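Hypothetical protein (PDB 1U84) is of unknown function but folds as a small, single-chain bundle of four helices belonging to the DUF1871 family. Local coordinates at residues A35-A40 against Q55-F60. Numbering follows the deposited sequence.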
ATOM      1  N   ALA A  35      -3.090  -6.436   3.100  1.00  7.36           N
ATOM      2  CA  ALA A  35      -2.258  -7.153   4.082  1.00  6.59           C
ATOM      3  C   ALA A  35      -0.806  -7.278   3.588  1.00  6.55           C
ATOM      4  O   ALA A  35       0.142  -7.135   4.388  1.00  7.34           O
ATOM      5  CB  ALA A  35      -2.846  -8.541   4.341  1.00  6.50           C
ATOM      6  N   SER A  36      -0.654  -7.555   2.285  1.00  6.75           N
ATOM      7  CA  SER A  36       0.659  -7.736   1.696  1.00  8.07           C
ATOM      8  C   SER A  36       1.432  -6.430   1.702  1.00  7.00           C
ATOM      9  O   SER A  36       2.631  -6.407   2.012  1.00  8.73           O
ATOM     10  CB  SER A  36       0.538  -8.299   0.274  1.00  9.54           C
ATOM     11  OG  SER A  36       0.045  -9.630   0.318  1.00 14.39           O
ATOM     12  N   VAL A  37       0.726  -5.338   1.431  1.00  6.46           N
ATOM     13  CA  VAL A  37       1.402  -4.032   1.399  1.00  6.48           C
ATOM     14  C   VAL A  37       1.784  -3.674   2.841  1.00  7.05           C
ATOM     15  O   VAL A  37       2.886  -3.174   3.075  1.00  6.79           O
ATOM     16  CB  VAL A  37       0.495  -2.960   0.771  1.00  7.53           C
ATOM     17  CG1 VAL A  37       1.138  -1.572   0.934  1.00  8.71           C
ATOM     18  CG2 VAL A  37       0.301  -3.268  -0.695  1.00  7.09           C
ATOM     19  N   LEU A  38       0.908  -3.990   3.797  1.00  6.56           N
ATOM     20  CA  LEU A  38       1.217  -3.719   5.214  1.00  7.15           C
ATOM     21  C   LEU A  38       2.513  -4.433   5.603  1.00  7.78           C
ATOM     22  O   LEU A  38       3.380  -3.837   6.252  1.00  7.79           O
ATOM     23  CB  LEU A  38       0.077  -4.126   6.149  1.00  7.09           C
ATOM     24  CG  LEU A  38       0.387  -3.818   7.620  1.00  7.25           C
ATOM     25  CD1 LEU A  38       0.484  -2.305   7.843  1.00 12.27           C
ATOM     26  CD2 LEU A  38      -0.723  -4.424   8.441  1.00 11.48           C
ATOM     27  N   GLN A  39       2.654  -5.711   5.232  1.00  8.14           N
ATOM     28  CA  GLN A  39       3.902  -6.417   5.511  1.00 10.52           C
ATOM     29  C   GLN A  39       5.121  -5.662   4.943  1.00  9.58           C
ATOM     30  O   GLN A  39       6.120  -5.441   5.647  1.00 11.35           O
ATOM     31  CB  GLN A  39       3.801  -7.803   4.891  1.00 10.70           C
ATOM     32  CG  GLN A  39       5.002  -8.644   5.085  1.00 16.27           C
ATOM     33  CD  GLN A  39       5.186  -9.007   6.526  1.00 21.37           C
ATOM     34  OE1 GLN A  39       4.210  -9.142   7.296  1.00 28.16           O
ATOM     35  NE2 GLN A  39       6.427  -9.186   6.913  1.00 23.19           N
ATOM     36  N   ALA A  40       5.003  -5.221   3.703  1.00 11.92           N
ATOM     37  CA  ALA A  40       6.124  -4.548   2.990  1.00 10.02           C
ATOM     38  C   ALA A  40       6.455  -3.229   3.714  1.00  9.39           C
ATOM     39  O   ALA A  40       7.599  -2.788   3.693  1.00  8.70           O
ATOM     40  CB  ALA A  40       5.721  -4.243   1.568  1.00  9.83           C
ATOM     41  N   GLN A  55       3.660  -2.179  -6.538  1.00  7.94           N
ATOM     42  CA  GLN A  55       3.417  -2.436  -7.948  1.00  9.24           C
ATOM     43  C   GLN A  55       3.338  -3.947  -8.198  1.00  9.30           C
ATOM     44  O   GLN A  55       2.400  -4.415  -8.855  1.00 10.54           O
ATOM     45  CB  GLN A  55       4.521  -1.790  -8.802  1.00 10.07           C
ATOM     46  CG  GLN A  55       4.222  -1.849 -10.303  1.00 10.75           C
ATOM     47  CD  GLN A  55       5.320  -1.204 -11.100  1.00 12.06           C
ATOM     48  OE1 GLN A  55       6.484  -1.542 -10.940  1.00 16.69           O
ATOM     49  NE2 GLN A  55       4.951  -0.239 -11.938  1.00 11.75           N
ATOM     50  N   SER A  56       4.278  -4.711  -7.652  1.00  9.42           N
ATOM     51  CA  SER A  56       4.305  -6.173  -7.863  1.00 10.24           C
ATOM     52  C   SER A  56       3.083  -6.882  -7.295  1.00  9.76           C
ATOM     53  O   SER A  56       2.494  -7.783  -7.942  1.00 10.56           O
ATOM     54  CB  SER A  56       5.597  -6.774  -7.297  1.00 11.23           C
ATOM     55  OG  SER A  56       6.729  -6.169  -7.914  1.00 16.11           O
ATOM     56  N   ILE A  57       2.709  -6.480  -6.075  1.00  9.60           N
ATOM     57  CA  ILE A  57       1.535  -7.031  -5.376  1.00  9.15           C
ATOM     58  C   ILE A  57       0.281  -6.860  -6.248  1.00  9.05           C
ATOM     59  O   ILE A  57      -0.510  -7.806  -6.444  1.00 10.33           O
ATOM     60  CB  ILE A  57       1.357  -6.360  -3.961  1.00  8.83           C
ATOM     61  CG1 ILE A  57       2.451  -6.859  -3.001  1.00  9.22           C
ATOM     62  CG2 ILE A  57      -0.055  -6.652  -3.429  1.00  9.38           C
ATOM     63  CD1 ILE A  57       2.644  -6.012  -1.772  1.00 10.15           C
ATOM     64  N   TYR A  58       0.100  -5.652  -6.779  1.00  8.04           N
ATOM     65  CA  TYR A  58      -1.127  -5.348  -7.523  1.00  8.30           C
ATOM     66  C   TYR A  58      -1.052  -5.898  -8.932  1.00  9.62           C
ATOM     67  O   TYR A  58      -2.094  -6.291  -9.467  1.00  9.77           O
ATOM     68  CB  TYR A  58      -1.445  -3.831  -7.510  1.00  8.32           C
ATOM     69  CG  TYR A  58      -2.150  -3.402  -6.255  1.00  7.39           C
ATOM     70  CD1 TYR A  58      -1.469  -3.328  -5.028  1.00  7.44           C
ATOM     71  CD2 TYR A  58      -3.490  -3.042  -6.279  1.00  8.55           C
ATOM     72  CE1 TYR A  58      -2.129  -2.957  -3.865  1.00  7.60           C
ATOM     73  CE2 TYR A  58      -4.159  -2.636  -5.115  1.00  6.54           C
ATOM     74  CZ  TYR A  58      -3.461  -2.600  -3.897  1.00  5.86           C
ATOM     75  OH  TYR A  58      -4.102  -2.232  -2.722  1.00  9.24           O
ATOM     76  N   GLU A  59       0.151  -5.970  -9.510  1.00 10.88           N
ATOM     77  CA  GLU A  59       0.276  -6.609 -10.827  1.00 12.75           C
ATOM     78  C   GLU A  59      -0.054  -8.114 -10.726  1.00 12.60           C
ATOM     79  O   GLU A  59      -0.730  -8.659 -11.605  1.00 13.88           O
ATOM     80  CB  GLU A  59       1.649  -6.405 -11.436  1.00 13.80           C
ATOM     81  CG  GLU A  59       1.671  -6.929 -12.857  1.00 18.33           C
ATOM     82  CD  GLU A  59       2.967  -6.658 -13.566  1.00 24.45           C
ATOM     83  OE1 GLU A  59       3.909  -6.117 -12.931  1.00 27.45           O
ATOM     84  OE2 GLU A  59       3.043  -6.997 -14.773  1.00 28.94           O
ATOM     85  N   PHE A  60       0.409  -8.784  -9.666  1.00 12.82           N
ATOM     86  CA  PHE A  60       0.046 -10.194  -9.493  1.00 13.44           C
ATOM     87  C   PHE A  60      -1.470 -10.318  -9.372  1.00 12.85           C
ATOM     88  O   PHE A  60      -2.090 -11.216  -9.990  1.00 13.11           O
ATOM     89  CB  PHE A  60       0.663 -10.849  -8.262  1.00 14.54           C
ATOM     90  CG  PHE A  60       0.146 -12.238  -8.024  1.00 15.26           C
ATOM     91  CD1 PHE A  60       0.552 -13.276  -8.856  1.00 17.25           C
ATOM     92  CD2 PHE A  60      -0.790 -12.503  -7.032  1.00 16.97           C
ATOM     93  CE1 PHE A  60       0.064 -14.583  -8.679  1.00 18.58           C
ATOM     94  CE2 PHE A  60      -1.289 -13.816  -6.836  1.00 17.16           C
ATOM     95  CZ  PHE A  60      -0.852 -14.845  -7.671  1.00 18.93           C
TER
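Ser36 and Ile57 face each other where segments 35-40, on helix 31-41, and 55-60, on helix 47-62, run nearly antiparallel (162°), their local axes 10.1 Å apart at closest approach. The CA atoms of Ser36 and Ile57, 7.2 Å apart, are the nearest pair. No hydrogen bond crosses the gap; each segment keeps its own i to i+4 backbone bonds, and the two segments meet through carbon-to-carbon contacts. Ile57 carries most of the contact. With CG1 anti to its carbonyl carbon (chi1 -72°) and the chain then extended through chi2 (163°), its CD1 reaches the opposite backbone, 3.7 Å from the carbonyl carbon C of Ser36. The same methyl lies 3.7 Å from Ser36 CB and 3.8 Å from Val37 CG2, wedged between the two residues. The CG2 branch of Ile57 also leans on Ser36 CB, at 4.1 Å, so both branches of the isoleucine press on one side of the serine methylene. Ser36 OG takes no part in this grip and instead makes a weak hydrogen bond to Val32 O, one turn back in its own helix. Val37 CG2 has a second neighbour in Tyr58: it sits at the edge of the ring, near its plane, 4.0 Å from CE1, the two side chains crossing at about a right angle. An alanine in place of Ile57 would probably leave a gap against Ser36 and deprive Val37 CG2 of one of its two apolar neighbours here. Tyr58 also packs edge-to-face with Trp20 and touches Ile17, both on helix 8-20. Val37 also meets Ile54 on helix 47-62, Ile17, and Leu78 on helix 68-85, so the pair packs against both remaining helices in a buried part of the fold.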